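Local coordinates for trypsin inhibitor BGIT (Momordica charantia, PDB 1VBW), which probably inhibits trypsin and related serine proteases, as a member of the potato type I inhibitor family, by presenting an exposed binding loop to the enzyme, at residues F46-R52 with P64-G68; G14-A20 with R58-A62. All coordinates share one frame; numbering follows the deposited sequence.

Contact 1 of 2, residues F46-R52 with P64-G68; sequences FRCDRVR and PPTIG. With NA (sodium ion), chain C.
G68, the C-terminal residue, folds back against R47 and R50: a type I beta turn at R47-R50 leads into strand 50-55, and I67-G68 run antiparallel beside it, loosely paired. G68 N donates to R50 O (2.9 Å), and R47 N donates to G68 OXT. Farther along, the backbones part: R52 O and T66 N are joined through a water that donates to the first and accepts from the second. This is the edge of the small sheet of the potato type I inhibitor family, where the C-terminal strand lies beside strand 50-55. Both carboxylate oxygens of G68 are gripped side-on by R50: NE reaches O at 2.8 Å with a nearly straight bond (179°), and NH1 reaches OXT at 2.8 Å. The bend at chi3 (57°) in an otherwise extended R50 chain turns the guanidinium so that the carboxylate lies close to its plane. Its two faces are occupied as well, one by R47 CG and the other by R52 NH2, 3.1 Å above the plane and over its centre. R50 NH1 also bridges to D45, and R52 NH2 bonds T43 O; these residues lie in the loop that, as in other inhibitors of the family, probably meets the protease, so the arginines tie that loop to the chain end. R47 turns outward instead and takes D49 side-on through NE and NH1. On the apolar side, V51 spreads its branches: CG1, anti to the backbone N (chi1 176°), packs on P65 CB, and CG2 on I67 CG1, while I24 of helix 17-27 covers V51 and P65. A sodium ion sits over R52 CB and CG, bound by T66 O, G68 O and a water, each at 2.7 Å.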
loop_
_atom_site.group_PDB
_atom_site.type_symbol
_atom_site.label_atom_id
_atom_site.label_comp_id
_atom_site.label_asym_id
_atom_site.label_seq_id
_atom_site.Cartn_x
_atom_site.Cartn_y
_atom_site.Cartn_z
ATOM N N PHE A 46 9.929 6.017 -7.878
ATOM C CA PHE A 46 9.791 4.562 -7.705
ATOM C C PHE A 46 10.677 4.146 -6.553
ATOM O O PHE A 46 11.888 4.396 -6.575
ATOM C CB PHE A 46 10.137 3.806 -8.970
ATOM C CG PHE A 46 9.973 2.306 -8.756
ATOM C CD1 PHE A 46 11.071 1.528 -8.401
ATOM C CD2 PHE A 46 8.747 1.727 -8.947
ATOM C CE1 PHE A 46 10.902 0.179 -8.177
ATOM C CE2 PHE A 46 8.545 0.357 -8.675
ATOM C CZ PHE A 46 9.653 -0.394 -8.335
ATOM N N ARG A 47 10.086 3.456 -5.597
ATOM C CA ARG A 47 10.777 2.942 -4.431
ATOM C C ARG A 47 10.326 1.514 -4.141
ATOM O O ARG A 47 9.133 1.257 -3.977
ATOM C CB ARG A 47 10.397 3.827 -3.223
ATOM C CG ARG A 47 10.928 5.249 -3.230
ATOM C CD ARG A 47 12.123 5.482 -2.248
ATOM N NE ARG A 47 11.638 5.114 -0.955
ATOM C CZ ARG A 47 10.758 5.725 -0.229
ATOM N NH1 ARG A 47 10.334 5.199 0.924
ATOM N NH2 ARG A 47 10.308 6.947 -0.589
ATOM N N CYS A 48 11.284 0.608 -3.940
ATOM C CA CYS A 48 11.008 -0.776 -3.658
ATOM C C CYS A 48 10.546 -1.042 -2.229
ATOM O O CYS A 48 10.077 -2.133 -1.942
ATOM C CB CYS A 48 12.211 -1.706 -3.909
ATOM S SG CYS A 48 12.571 -1.957 -5.657
ATOM N N ASP A 49 10.730 -0.042 -1.352
ATOM C CA ASP A 49 10.457 -0.200 0.066
ATOM C C ASP A 49 9.130 0.433 0.488
ATOM O O ASP A 49 8.827 0.459 1.688
ATOM C CB ASP A 49 11.597 0.420 0.905
ATOM C CG ASP A 49 11.836 1.875 0.567
ATOM O OD1 ASP A 49 11.739 2.724 1.486
ATOM O OD2 ASP A 49 12.198 2.176 -0.573
ATOM N N ARG A 50 8.355 0.928 -0.472
ATOM C CA ARG A 50 7.148 1.696 -0.198
ATOM C C ARG A 50 5.928 1.009 -0.826
ATOM O O ARG A 50 6.001 0.587 -1.972
ATOM C CB ARG A 50 7.295 3.072 -0.848
ATOM C CG ARG A 50 6.128 4.026 -0.640
ATOM C CD ARG A 50 6.404 5.412 -1.203
ATOM N NE ARG A 50 6.725 5.375 -2.622
ATOM C CZ ARG A 50 7.393 6.329 -3.263
ATOM N NH1 ARG A 50 7.615 6.220 -4.578
ATOM N NH2 ARG A 50 7.876 7.383 -2.591
ATOM N N VAL A 51 4.842 0.975 -0.066
ATOM C CA VAL A 51 3.533 0.548 -0.591
ATOM C C VAL A 51 2.533 1.640 -0.229
ATOM O O VAL A 51 2.161 1.755 0.944
ATOM C CB VAL A 51 3.097 -0.814 -0.072
ATOM C CG1 VAL A 51 1.695 -1.155 -0.586
ATOM C CG2 VAL A 51 4.070 -1.910 -0.482
ATOM N N ARG A 52 2.082 2.375 -1.211
ATOM C CA ARG A 52 0.999 3.332 -0.994
ATOM C C ARG A 52 -0.329 2.618 -0.849
ATOM O O ARG A 52 -0.657 1.772 -1.696
ATOM C CB ARG A 52 0.972 4.339 -2.139
ATOM C CG ARG A 52 2.236 5.204 -2.069
ATOM C CD ARG A 52 2.346 6.199 -3.160
ATOM N NE ARG A 52 3.431 7.109 -2.765
ATOM C CZ ARG A 52 4.128 7.525 -3.847
ATOM N NH1 ARG A 52 3.720 7.048 -4.993
ATOM N NH2 ARG A 52 5.053 8.354 -3.581
ATOM N N PRO A 64 -5.591 -1.150 -5.580
ATOM C CA PRO A 64 -4.790 -2.358 -5.124
ATOM C C PRO A 64 -3.412 -1.942 -4.660
ATOM O O PRO A 64 -2.632 -1.396 -5.459
ATOM C CB PRO A 64 -4.706 -3.233 -6.414
ATOM C CG PRO A 64 -4.959 -2.284 -7.507
ATOM C CD PRO A 64 -5.827 -1.192 -7.034
ATOM N N PRO A 65 -3.059 -2.117 -3.399
ATOM C CA PRO A 65 -1.747 -1.681 -2.954
ATOM C C PRO A 65 -0.635 -2.441 -3.660
ATOM O O PRO A 65 -0.689 -3.661 -3.752
ATOM C CB PRO A 65 -1.764 -1.958 -1.448
ATOM C CG PRO A 65 -3.224 -1.944 -1.067
ATOM C CD PRO A 65 -3.894 -2.579 -2.262
ATOM N N THR A 66 0.370 -1.701 -4.118
ATOM C CA THR A 66 1.468 -2.285 -4.876
ATOM C C THR A 66 2.761 -1.597 -4.453
ATOM O O THR A 66 2.748 -0.399 -4.179
ATOM C CB THR A 66 1.159 -2.037 -6.379
ATOM O OG1 THR A 66 -0.121 -2.683 -6.663
ATOM C CG2 THR A 66 2.221 -2.679 -7.228
ATOM N N ILE A 67 3.868 -2.315 -4.455
ATOM C CA ILE A 67 5.176 -1.691 -4.243
ATOM C C ILE A 67 5.417 -0.639 -5.314
ATOM O O ILE A 67 5.154 -0.821 -6.509
ATOM C CB ILE A 67 6.305 -2.714 -4.263
ATOM C CG1 ILE A 67 6.214 -3.663 -3.062
ATOM C CG2 ILE A 67 7.655 -2.018 -4.319
ATOM C CD1 ILE A 67 7.303 -4.729 -2.991
ATOM N N GLY A 68 5.932 0.501 -4.887
ATOM C CA GLY A 68 6.430 1.538 -5.790
ATOM C C GLY A 68 6.500 2.892 -5.155
ATOM O O GLY A 68 5.852 3.121 -4.113
ATOM O OXT GLY A 68 7.203 3.721 -5.769
HETATM NA NA NA C . 3.344 2.208 -3.786
HETATM O O HOH W 1 -0.029 1.158 -4.217
HETATM O O HOH W 2 1.703 2.265 -5.967
#

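Contact 2 of 2, residues G14-A20 with R58-A62; sequences GSTGAAA and RGIVA
V61 meets S15 through both backbone and side chain. Its N donates to S15 O (2.8 Å), and its CG2 touches S15 O at 3.4 Å. With chi1 at -180°, CG1 takes the place anti to the backbone N and CG2 the one beside it, where CG2 packs against A20 CB (3.7 Å) in the first turn of the helix and lies near G17 CA. At the next peptide, V61 O accepts from G14 N (2.9 Å). The bond from G17 N to G59 O, together with that from V61 N to S15 O, bridges the backbones at T16 and I60, a single bridge; the CA atoms of T16 and I60 are 4.5 Å apart.

In the fold of the potato type I inhibitor family this seam ties the entry to helix 17-27 to the loop that follows strand 50-55. T16 is the helix N-cap: in the one of its two modelled conformers described here, OG1 sits between the backbone N and the carbonyl carbon (chi1 66°) and accepts from A19 N.

I60 adds its side chain to the backbone pairing. Its CG2 touches S15 O and G14 O, CD1 lies across T16 CG2, and CA makes a CH...O contact with S15 O, whereas its N is held by T56 OG1. G14 O lies 3.7 Å from I60 CG2; the positive phi of G14 is one that suits glycine.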
loop_
_atom_site.group_PDB
_atom_site.type_symbol
_atom_site.label_atom_id
_atom_site.label_comp_id
_atom_site.label_asym_id
_atom_site.label_seq_id
_atom_site.Cartn_x
_atom_site.Cartn_y
_atom_site.Cartn_z
ATOM N N GLY A 14 -11.256 -2.644 -0.499
ATOM C CA GLY A 14 -12.426 -2.864 0.328
ATOM C C GLY A 14 -12.140 -3.078 1.775
ATOM O O GLY A 14 -13.089 -2.992 2.566
ATOM N N SER A 15 -10.901 -3.333 2.159
ATOM C CA SER A 15 -10.475 -3.453 3.539
ATOM C C SER A 15 -10.252 -2.057 4.122
ATOM O O SER A 15 -10.139 -1.082 3.401
ATOM C CB SER A 15 -9.150 -4.258 3.645
ATOM O OG SER A 15 -9.354 -5.587 3.148
ATOM N N THR A 16 -10.133 -1.984 5.441
ATOM C CA THR A 16 -9.689 -0.702 6.012
ATOM C C THR A 16 -8.204 -0.534 5.767
ATOM O O THR A 16 -7.387 -1.472 5.621
ATOM C CB THR A 16 -9.916 -0.663 7.527
ATOM O OG1 THR A 16 -9.034 -1.651 8.156
ATOM C CG2 THR A 16 -11.353 -1.033 7.865
ATOM N N GLY A 17 -7.788 0.767 5.741
ATOM C CA GLY A 17 -6.376 1.042 5.576
ATOM C C GLY A 17 -5.513 0.432 6.646
ATOM O O GLY A 17 -4.400 -0.036 6.370
ATOM N N ALA A 18 -5.975 0.459 7.906
ATOM C CA ALA A 18 -5.181 -0.114 8.994
ATOM C C ALA A 18 -4.996 -1.602 8.834
ATOM O O ALA A 18 -3.874 -2.123 9.017
ATOM C CB ALA A 18 -5.905 0.168 10.334
ATOM N N ALA A 19 -6.082 -2.297 8.477
ATOM C CA ALA A 19 -5.953 -3.749 8.280
ATOM C C ALA A 19 -4.947 -4.009 7.160
ATOM O O ALA A 19 -4.112 -4.937 7.245
ATOM C CB ALA A 19 -7.277 -4.396 7.989
ATOM N N ALA A 20 -5.066 -3.247 6.075
ATOM C CA ALA A 20 -4.172 -3.424 4.947
ATOM C C ALA A 20 -2.729 -3.198 5.292
ATOM O O ALA A 20 -1.838 -3.968 4.911
ATOM C CB ALA A 20 -4.627 -2.512 3.811
ATOM N N ARG A 58 -13.438 7.601 4.215
ATOM C CA ARG A 58 -13.776 6.761 5.371
ATOM C C ARG A 58 -12.659 5.783 5.725
ATOM O O ARG A 58 -12.794 4.925 6.604
ATOM C CB ARG A 58 -15.043 5.932 5.180
ATOM C CG ARG A 58 -16.235 6.861 4.927
ATOM C CD ARG A 58 -17.515 6.023 4.762
ATOM N NE ARG A 58 -18.560 6.916 4.197
ATOM C CZ ARG A 58 -19.664 6.448 3.664
ATOM N NH1 ARG A 58 -19.899 5.135 3.700
ATOM N NH2 ARG A 58 -20.567 7.314 3.176
ATOM N N GLY A 59 -11.540 5.892 4.981
ATOM C CA GLY A 59 -10.375 5.061 5.305
ATOM C C GLY A 59 -10.411 3.670 4.671
ATOM O O GLY A 59 -9.614 2.836 5.103
ATOM N N ILE A 60 -11.205 3.444 3.650
ATOM C CA ILE A 60 -11.312 2.146 2.967
ATOM C C ILE A 60 -10.358 2.157 1.774
ATOM O O ILE A 60 -10.290 3.092 1.022
ATOM C CB ILE A 60 -12.760 1.890 2.526
ATOM C CG1 ILE A 60 -13.686 1.839 3.759
ATOM C CG2 ILE A 60 -12.846 0.620 1.717
ATOM C CD1 ILE A 60 -13.366 0.707 4.723
ATOM N N VAL A 61 -9.643 1.018 1.636
ATOM C CA VAL A 61 -8.720 0.886 0.508
ATOM C C VAL A 61 -9.466 0.851 -0.821
ATOM O O VAL A 61 -10.367 0.039 -1.022
ATOM C CB VAL A 61 -7.888 -0.393 0.700
ATOM C CG1 VAL A 61 -6.887 -0.592 -0.460
ATOM C CG2 VAL A 61 -7.131 -0.389 2.006
ATOM N N ALA A 62 -9.049 1.747 -1.727
ATOM C CA ALA A 62 -9.779 2.005 -2.945
ATOM C C ALA A 62 -8.947 1.773 -4.195
ATOM O O ALA A 62 -9.463 2.022 -5.293
ATOM C CB ALA A 62 -10.289 3.449 -2.960
#

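In the fold
Contacts 1 and 2 lie on opposite sides of the chain's centre, their own centres about 16 Å apart, and do not touch beyond being linked along the chain: segment 58-62 runs on into 64-68 with a single residue between them. The final part of the chain is thus fastened twice, first to the segment leading into helix 17-27 in contact 2 and then to strand 50-55 in contact 1. Contact 1 is the one that reaches the probable protease-binding loop, through D45 and T43, and it also holds a sodium ion. In contact 2 the S15 side chain lies about 5 Å from the potassium ion bound at Q11 and V13.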